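Local coordinates for protein-glutaminase (Chryseobacterium proteolyticum, PDB 3A55), which hydrolyses the side-chain amide of glutamine residues in proteins, turning them into glutamate, and is captured here in its pro form, at residues Leu21-Lys26 with His76-Pro81; Glu51-Lys56 with Ser83-Lys88. The protein carries 1 engineered substitution. All coordinates share one frame; numbering follows the deposited sequence. Where two conformers were deposited one is given.

Contact 1: Leu21-Lys26 with His76-Pro81; sequences LKDFGK and HIFLKP
Two N-H groups grip Asp23 OD1, one on either face of its carboxylate. His76 NE2 donates from the neighbouring strand (2.6 Å to Asp23 OD1), lying on the syn side but 28° out of the carboxylate plane, while the oxygen itself sits in the plane of the imidazole, at its edge. The backbone N of Gly25 is 2.8 Å from the same OD1 and completes an Asx turn. With CG anti to the backbone N (chi1 -170°), the carboxylate reaches His76 and places OD1 over a face of the Phe78 ring. Two donors on one oxygen would probably favour the charged carboxylate.

The turn accompanies a classic beta bulge, in which Phe24 and Gly25 both face Ile77. Phe24 N donates to Ile77 O at 2.9 Å, and Ile77 N returns an almost straight bond to Gly25 O (3.0 Å, 177°). A side chain on Gly25 would collide with the carbonyl oxygen of Phe24 at these backbone angles. Further along, Lys22 and Leu79 form an antiparallel hydrogen-bonded pair. On their face of the sheet the Phe24 ring packs alongside Ile77, its CD2 3.7 Å from Ile77 CB, and reaches Leu79 CD1.

Strand 22-35 is thus joined to strand 75-79, whose other side pairs with strand 86-91. Phe24 meets Tyr50 edge-to-face, Phe78 makes a cation-pi contact with Lys88, and Lys26 bridges to Asp96 of helix 94-103.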
ATOM      1  N   LEU A  21     -14.444  17.791  14.334  1.00 25.70           N
ATOM      2  CA  LEU A  21     -13.414  16.937  13.726  1.00 23.71           C
ATOM      3  C   LEU A  21     -13.940  15.539  13.449  1.00 24.39           C
ATOM      4  O   LEU A  21     -14.810  15.046  14.168  1.00 25.22           O
ATOM      5  CB  LEU A  21     -12.170  16.844  14.628  1.00 22.17           C
ATOM      6  CG  LEU A  21     -11.438  18.160  14.900  1.00 21.79           C
ATOM      7  CD1 LEU A  21     -10.227  17.916  15.791  1.00 21.46           C
ATOM      8  CD2 LEU A  21     -11.033  18.876  13.614  1.00 20.17           C
ATOM      9  N   LYS A  22     -13.393  14.913  12.406  1.00 25.07           N
ATOM     10  CA  LYS A  22     -13.714  13.539  12.039  0.60 25.89           C
ATOM     11  C   LYS A  22     -12.794  12.572  12.781  1.00 25.93           C
ATOM     12  O   LYS A  22     -11.575  12.694  12.704  1.00 25.22           O
ATOM     13  CB  LYS A  22     -13.542  13.358  10.527  0.60 26.60           C
ATOM     14  CG  LYS A  22     -13.605  11.916  10.036  0.60 28.98           C
ATOM     15  CD  LYS A  22     -14.996  11.550   9.521  0.60 31.44           C
ATOM     16  CE  LYS A  22     -15.121  10.049   9.260  0.60 33.05           C
ATOM     17  NZ  LYS A  22     -13.967   9.485   8.487  0.60 33.92           N
ATOM     18  N   ASP A  23     -13.387  11.610  13.480  1.00 27.54           N
ATOM     19  CA  ASP A  23     -12.632  10.577  14.186  1.00 29.36           C
ATOM     20  C   ASP A  23     -12.077   9.551  13.194  1.00 30.07           C
ATOM     21  O   ASP A  23     -12.830   8.759  12.612  1.00 30.81           O
ATOM     22  CB  ASP A  23     -13.522   9.900  15.239  1.00 29.90           C
ATOM     23  CG  ASP A  23     -12.745   8.985  16.178  1.00 31.90           C
ATOM     24  OD1 ASP A  23     -11.592   8.619  15.861  1.00 31.38           O
ATOM     25  OD2 ASP A  23     -13.302   8.628  17.242  1.00 34.73           O
ATOM     26  N   PHE A  24     -10.755   9.567  13.015  1.00 28.98           N
ATOM     27  CA  PHE A  24     -10.073   8.688  12.066  1.00 28.34           C
ATOM     28  C   PHE A  24      -9.722   7.353  12.739  1.00 27.75           C
ATOM     29  O   PHE A  24      -9.403   6.372  12.064  1.00 28.69           O
ATOM     30  CB  PHE A  24      -8.811   9.388  11.521  1.00 29.26           C
ATOM     31  CG  PHE A  24      -7.953   8.528  10.611  1.00 30.22           C
ATOM     32  CD1 PHE A  24      -8.167   8.517   9.237  1.00 32.88           C
ATOM     33  CD2 PHE A  24      -6.908   7.758  11.128  1.00 31.93           C
ATOM     34  CE1 PHE A  24      -7.373   7.735   8.394  1.00 33.36           C
ATOM     35  CE2 PHE A  24      -6.112   6.975  10.294  1.00 32.91           C
ATOM     36  CZ  PHE A  24      -6.343   6.965   8.926  1.00 33.12           C
ATOM     37  N   GLY A  25      -9.800   7.321  14.068  1.00 25.22           N
ATOM     38  CA  GLY A  25      -9.487   6.124  14.834  1.00 22.92           C
ATOM     39  C   GLY A  25      -8.019   6.000  15.192  1.00 21.00           C
ATOM     40  O   GLY A  25      -7.254   6.965  15.117  1.00 20.59           O
ATOM     41  N   LYS A  26      -7.639   4.795  15.592  1.00 18.58           N
ATOM     42  CA  LYS A  26      -6.279   4.520  16.051  1.00 17.68           C
ATOM     43  C   LYS A  26      -5.425   4.003  14.910  1.00 16.18           C
ATOM     44  O   LYS A  26      -5.877   3.215  14.083  1.00 17.51           O
ATOM     45  CB  LYS A  26      -6.294   3.488  17.182  1.00 18.51           C
ATOM     46  CG  LYS A  26      -7.297   3.780  18.289  1.00 23.69           C
ATOM     47  CD  LYS A  26      -6.735   4.737  19.322  1.00 29.77           C
ATOM     48  CE  LYS A  26      -7.788   5.090  20.374  1.00 32.14           C
ATOM     49  NZ  LYS A  26      -8.563   3.897  20.843  1.00 34.17           N
ATOM     50  N   HIS A  76      -4.315   8.252  18.446  1.00 13.60           N
ATOM     51  CA  HIS A  76      -5.687   8.436  17.987  1.00 14.76           C
ATOM     52  C   HIS A  76      -5.741   9.716  17.160  1.00 13.98           C
ATOM     53  O   HIS A  76      -5.391  10.789  17.654  1.00 14.87           O
ATOM     54  CB  HIS A  76      -6.628   8.533  19.186  1.00 16.55           C
ATOM     55  CG  HIS A  76      -8.073   8.353  18.842  1.00 20.32           C
ATOM     56  ND1 HIS A  76      -8.998   7.896  19.755  1.00 25.19           N
ATOM     57  CD2 HIS A  76      -8.749   8.540  17.684  1.00 22.34           C
ATOM     58  CE1 HIS A  76     -10.187   7.834  19.183  1.00 26.12           C
ATOM     59  NE2 HIS A  76     -10.063   8.214  17.926  1.00 24.62           N
ATOM     60  N   ILE A  77      -6.171   9.597  15.904  1.00 13.73           N
ATOM     61  CA  ILE A  77      -6.135  10.694  14.938  1.00 13.36           C
ATOM     62  C   ILE A  77      -7.532  11.266  14.685  1.00 14.56           C
ATOM     63  O   ILE A  77      -8.486  10.517  14.513  1.00 15.81           O
ATOM     64  CB  ILE A  77      -5.546  10.202  13.575  1.00 13.17           C
ATOM     65  CG1 ILE A  77      -4.086   9.759  13.738  1.00 13.42           C
ATOM     66  CG2 ILE A  77      -5.697  11.264  12.478  1.00 13.65           C
ATOM     67  CD1 ILE A  77      -3.150  10.887  14.155  1.00 14.25           C
ATOM     68  N   PHE A  78      -7.626  12.591  14.654  1.00 14.22           N
ATOM     69  CA  PHE A  78      -8.856  13.301  14.295  1.00 15.37           C
ATOM     70  C   PHE A  78      -8.534  14.237  13.147  1.00 14.72           C
ATOM     71  O   PHE A  78      -7.535  14.967  13.198  1.00 14.95           O
ATOM     72  CB  PHE A  78      -9.382  14.113  15.476  1.00 16.62           C
ATOM     73  CG  PHE A  78      -9.767  13.281  16.664  1.00 18.89           C
ATOM     74  CD1 PHE A  78     -11.105  12.972  16.903  1.00 22.18           C
ATOM     75  CD2 PHE A  78      -8.798  12.797  17.541  1.00 20.73           C
ATOM     76  CE1 PHE A  78     -11.470  12.205  18.004  1.00 23.63           C
ATOM     77  CE2 PHE A  78      -9.150  12.030  18.634  1.00 23.04           C
ATOM     78  CZ  PHE A  78     -10.492  11.732  18.867  1.00 23.19           C
ATOM     79  N   LEU A  79      -9.365  14.208  12.105  1.00 14.84           N
ATOM     80  CA  LEU A  79      -9.107  15.003  10.919  1.00 14.02           C
ATOM     81  C   LEU A  79     -10.083  16.148  10.791  1.00 15.00           C
ATOM     82  O   LEU A  79     -11.236  16.031  11.205  1.00 15.89           O
ATOM     83  CB  LEU A  79      -9.193  14.133   9.663  1.00 14.63           C
ATOM     84  CG  LEU A  79      -8.229  12.952   9.561  1.00 15.41           C
ATOM     85  CD1 LEU A  79      -8.512  12.210   8.289  1.00 17.93           C
ATOM     86  CD2 LEU A  79      -6.768  13.411   9.602  1.00 14.40           C
ATOM     87  N   LYS A  80      -9.627  17.242  10.194  1.00 15.26           N
ATOM     88  CA  LYS A  80     -10.542  18.297   9.782  1.00 16.57           C
ATOM     89  C   LYS A  80     -11.469  17.722   8.707  1.00 17.98           C
ATOM     90  O   LYS A  80     -11.028  16.944   7.861  1.00 17.10           O
ATOM     91  CB  LYS A  80      -9.755  19.514   9.292  1.00 16.66           C
ATOM     92  CG  LYS A  80      -8.905  20.127  10.397  1.00 18.93           C
ATOM     93  CD  LYS A  80      -8.207  21.397   9.991  1.00 21.66           C
ATOM     94  CE  LYS A  80      -7.329  21.874  11.141  1.00 25.04           C
ATOM     95  NZ  LYS A  80      -6.752  23.224  10.920  1.00 27.38           N
ATOM     96  N   PRO A  81     -12.760  18.079   8.749  1.00 19.79           N
ATOM     97  CA  PRO A  81     -13.724  17.469   7.828  1.00 20.51           C
ATOM     98  C   PRO A  81     -13.315  17.637   6.362  1.00 20.59           C
ATOM     99  O   PRO A  81     -12.781  18.689   5.990  1.00 20.00           O
ATOM    100  CB  PRO A  81     -15.026  18.242   8.110  1.00 21.66           C
ATOM    101  CG  PRO A  81     -14.587  19.505   8.818  1.00 21.11           C
ATOM    102  CD  PRO A  81     -13.397  19.072   9.635  1.00 20.24           C
TER

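Contact 2: Glu51-Lys56 with Ser83-Lys88; sequences EIKPTK and SNEIGK
The two outermost strands of a five-stranded antiparallel sheet, 49-52 and 86-91, come together here, so that the two edges of the sheet meet, consistent with a partly closed, barrel-like curl, through a single backbone bridge between Glu51 and Glu85. Glu51 N donates to Asn84 O (2.9 Å), and Ile86 N gives Glu51 O a straighter bond of 2.8 Å. An ST turn, with Glu85 N bonded to Ser83 OG, precedes the bridge.

In one of two conformers of Lys53, a salt bridge spans the join: Lys53 NZ lies 2.7 Å from Glu85 OE2, on the syn side and 18° out of the carboxylate plane. Glu85 carries its carboxylate there on an extended chain, with CG anti to the backbone N (chi1 -175°), and OE2 also pairs with Lys80. Replacing Glu85 by alanine removes this carboxylate and would probably leave Lys80, and Lys53 in this conformer, without a mate for its charge. Less favourably, Glu51 OE2 stands 3.1 Å from Asn84 OD1, two acceptors that cannot bond to each other, on side chains that cross at about a right angle, although Asn84 ND2 finds Phe49 O.

Ile52 and Ile86 meet against helix 59-71, touching Ile62 and Leu65 respectively, and Ile52 CD1 lies 4.0 Å from Ile86 CG2.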
ATOM      1  N   GLU A  51      -1.574  15.835   6.624  1.00 12.88           N
ATOM      2  CA  GLU A  51      -0.765  17.012   6.908  1.00 14.36           C
ATOM      3  C   GLU A  51      -1.147  17.641   8.226  1.00 13.73           C
ATOM      4  O   GLU A  51      -2.281  17.513   8.688  1.00 14.33           O
ATOM      5  CB  GLU A  51      -0.880  18.025   5.773  1.00 16.51           C
ATOM      6  CG  GLU A  51      -2.279  18.564   5.581  1.00 22.56           C
ATOM      7  CD  GLU A  51      -2.438  19.389   4.313  1.00 29.07           C
ATOM      8  OE1 GLU A  51      -1.408  19.711   3.674  1.00 30.49           O
ATOM      9  OE2 GLU A  51      -3.598  19.715   3.964  1.00 32.38           O
ATOM     10  N   ILE A  52      -0.173  18.291   8.847  1.00 13.52           N
ATOM     11  CA  ILE A  52      -0.462  19.091  10.033  1.00 13.96           C
ATOM     12  C   ILE A  52       0.366  20.368   9.966  1.00 14.98           C
ATOM     13  O   ILE A  52       1.533  20.329   9.568  1.00 14.91           O
ATOM     14  CB  ILE A  52      -0.225  18.273  11.340  1.00 14.65           C
ATOM     15  CG1 ILE A  52      -0.756  19.001  12.578  1.00 15.31           C
ATOM     16  CG2 ILE A  52       1.238  17.831  11.470  1.00 14.30           C
ATOM     17  CD1 ILE A  52      -0.862  18.109  13.809  1.00 16.65           C
ATOM     18  N   LYS A  53      -0.244  21.506  10.314  1.00 16.31           N
ATOM     19  CA  LYS A  53       0.447  22.788  10.225  0.50 17.70           C
ATOM     20  C   LYS A  53       1.332  22.997  11.453  1.00 17.51           C
ATOM     21  O   LYS A  53       0.900  22.727  12.544  1.00 16.20           O
ATOM     22  CB  LYS A  53      -0.522  23.967  10.116  0.50 18.72           C
ATOM     23  CG  LYS A  53      -1.862  23.681   9.506  0.50 22.63           C
ATOM     24  CD  LYS A  53      -2.608  24.991   9.269  0.50 27.49           C
ATOM     25  CE  LYS A  53      -3.305  25.036   7.911  0.50 27.23           C
ATOM     26  NZ  LYS A  53      -4.741  24.713   8.010  0.50 30.55           N
ATOM     27  N   PRO A  54       2.575  23.455  11.238  1.00 20.00           N
ATOM     28  CA  PRO A  54       3.491  23.664  12.363  1.00 22.04           C
ATOM     29  C   PRO A  54       3.215  24.980  13.099  1.00 22.84           C
ATOM     30  O   PRO A  54       4.000  25.930  13.023  1.00 24.60           O
ATOM     31  CB  PRO A  54       4.868  23.677  11.690  1.00 22.95           C
ATOM     32  CG  PRO A  54       4.617  24.192  10.334  1.00 23.65           C
ATOM     33  CD  PRO A  54       3.223  23.743   9.944  1.00 21.11           C
ATOM     34  N   THR A  55       2.095  25.014  13.807  1.00 22.93           N
ATOM     35  CA  THR A  55       1.680  26.191  14.558  1.00 24.04           C
ATOM     36  C   THR A  55       1.915  25.955  16.046  1.00 24.51           C
ATOM     37  O   THR A  55       2.076  24.811  16.483  1.00 24.76           O
ATOM     38  CB  THR A  55       0.194  26.474  14.312  1.00 23.75           C
ATOM     39  OG1 THR A  55      -0.568  25.309  14.644  1.00 25.65           O
ATOM     40  CG2 THR A  55      -0.058  26.830  12.850  1.00 24.78           C
ATOM     41  N   LYS A  56       1.932  27.033  16.833  1.00 25.86           N
ATOM     42  CA  LYS A  56       2.133  26.902  18.279  1.00 27.27           C
ATOM     43  C   LYS A  56       1.092  25.967  18.878  1.00 27.87           C
ATOM     44  O   LYS A  56       1.405  25.158  19.752  1.00 28.31           O
ATOM     45  CB  LYS A  56       2.101  28.265  18.994  1.00 27.35           C
ATOM     46  CG  LYS A  56       3.368  29.075  18.815  1.00 29.56           C
ATOM     47  CD  LYS A  56       3.341  30.335  19.684  1.00 29.99           C
ATOM     48  CE  LYS A  56       4.368  31.349  19.219  1.00 34.77           C
ATOM     49  NZ  LYS A  56       3.920  32.073  17.988  1.00 37.30           N
ATOM     50  N   SER A  83     -10.941  16.465   4.478  1.00 20.46           N
ATOM     51  CA  SER A  83      -9.539  16.789   4.252  1.00 19.84           C
ATOM     52  C   SER A  83      -8.633  15.712   4.788  1.00 19.49           C
ATOM     53  O   SER A  83      -9.066  14.843   5.531  1.00 19.83           O
ATOM     54  CB  SER A  83      -9.181  18.110   4.934  1.00 19.52           C
ATOM     55  OG  SER A  83      -8.827  17.900   6.291  1.00 19.83           O
ATOM     56  N   ASN A  84      -7.356  15.829   4.440  1.00 18.94           N
ATOM     57  CA  ASN A  84      -6.300  14.983   4.977  1.00 18.26           C
ATOM     58  C   ASN A  84      -5.528  15.707   6.073  1.00 17.22           C
ATOM     59  O   ASN A  84      -4.416  15.308   6.423  1.00 17.52           O
ATOM     60  CB  ASN A  84      -5.337  14.556   3.853  1.00 19.07           C
ATOM     61  CG  ASN A  84      -4.398  15.697   3.412  1.00 18.66           C
ATOM     62  OD1 ASN A  84      -4.753  16.883   3.513  1.00 19.57           O
ATOM     63  ND2 ASN A  84      -3.186  15.340   2.958  1.00 18.38           N
ATOM     64  N   GLU A  85      -6.103  16.786   6.597  1.00 15.32           N
ATOM     65  CA  GLU A  85      -5.415  17.593   7.597  1.00 13.97           C
ATOM     66  C   GLU A  85      -5.760  17.131   9.004  1.00 13.43           C
ATOM     67  O   GLU A  85      -6.934  17.026   9.373  1.00 13.76           O
ATOM     68  CB  GLU A  85      -5.745  19.079   7.427  1.00 14.34           C
ATOM     69  CG  GLU A  85      -4.944  19.960   8.374  1.00 15.44           C
ATOM     70  CD  GLU A  85      -5.227  21.431   8.217  1.00 19.21           C
ATOM     71  OE1 GLU A  85      -5.929  21.825   7.264  1.00 22.25           O
ATOM     72  OE2 GLU A  85      -4.735  22.198   9.071  1.00 21.35           O
ATOM     73  N   ILE A  86      -4.721  16.861   9.790  1.00 12.49           N
ATOM     74  CA  ILE A  86      -4.884  16.426  11.170  1.00 12.34           C
ATOM     75  C   ILE A  86      -5.261  17.618  12.050  1.00 13.34           C
ATOM     76  O   ILE A  86      -4.577  18.647  12.041  1.00 15.00           O
ATOM     77  CB  ILE A  86      -3.585  15.761  11.695  1.00 12.04           C
ATOM     78  CG1 ILE A  86      -3.263  14.515  10.854  1.00 12.52           C
ATOM     79  CG2 ILE A  86      -3.710  15.429  13.174  1.00 12.03           C
ATOM     80  CD1 ILE A  86      -1.831  14.026  11.010  1.00 13.64           C
ATOM     81  N   GLY A  87      -6.361  17.477  12.788  1.00 13.48           N
ATOM     82  CA  GLY A  87      -6.817  18.521  13.698  1.00 14.43           C
ATOM     83  C   GLY A  87      -6.521  18.265  15.163  1.00 15.00           C
ATOM     84  O   GLY A  87      -6.465  19.209  15.951  1.00 16.17           O
ATOM     85  N   LYS A  88      -6.353  16.994  15.537  1.00 14.55           N
ATOM     86  CA  LYS A  88      -6.077  16.618  16.929  1.00 15.85           C
ATOM     87  C   LYS A  88      -5.438  15.240  16.960  1.00 14.63           C
ATOM     88  O   LYS A  88      -5.769  14.387  16.131  1.00 14.60           O
ATOM     89  CB  LYS A  88      -7.374  16.632  17.764  1.00 16.67           C
ATOM     90  CG  LYS A  88      -7.203  16.261  19.227  1.00 18.86           C
ATOM     91  CD  LYS A  88      -8.426  16.586  20.065  1.00 21.03           C
ATOM     92  CE  LYS A  88      -9.628  15.728  19.704  1.00 25.46           C
ATOM     93  NZ  LYS A  88     -10.806  16.036  20.566  1.00 28.65           N
TER

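In the fold
Contacts 1 and 2 belong to the same antiparallel sheet, and their centres lie 11 Å apart. Contact 1 joins inner strands 22-35 and 75-79, whereas contact 2 brings the two edge strands of the sheet together. Strands 75-79 and 86-91, consecutive in the chain, link them: Phe78 O and Gly87 N are 2.8 Å apart, probably hydrogen-bonded. The connection between these strands is tied by a salt bridge from Lys80 NZ to Glu85 OE2 (2.9 Å), and Leu21 CD1 packs 3.7 Å from Lys88 CB. The segments alternate in sequence. Both contacts lie well out, their centres about 20 and 23 Å from the centre of the chain, and serve as structural packing within this sheet.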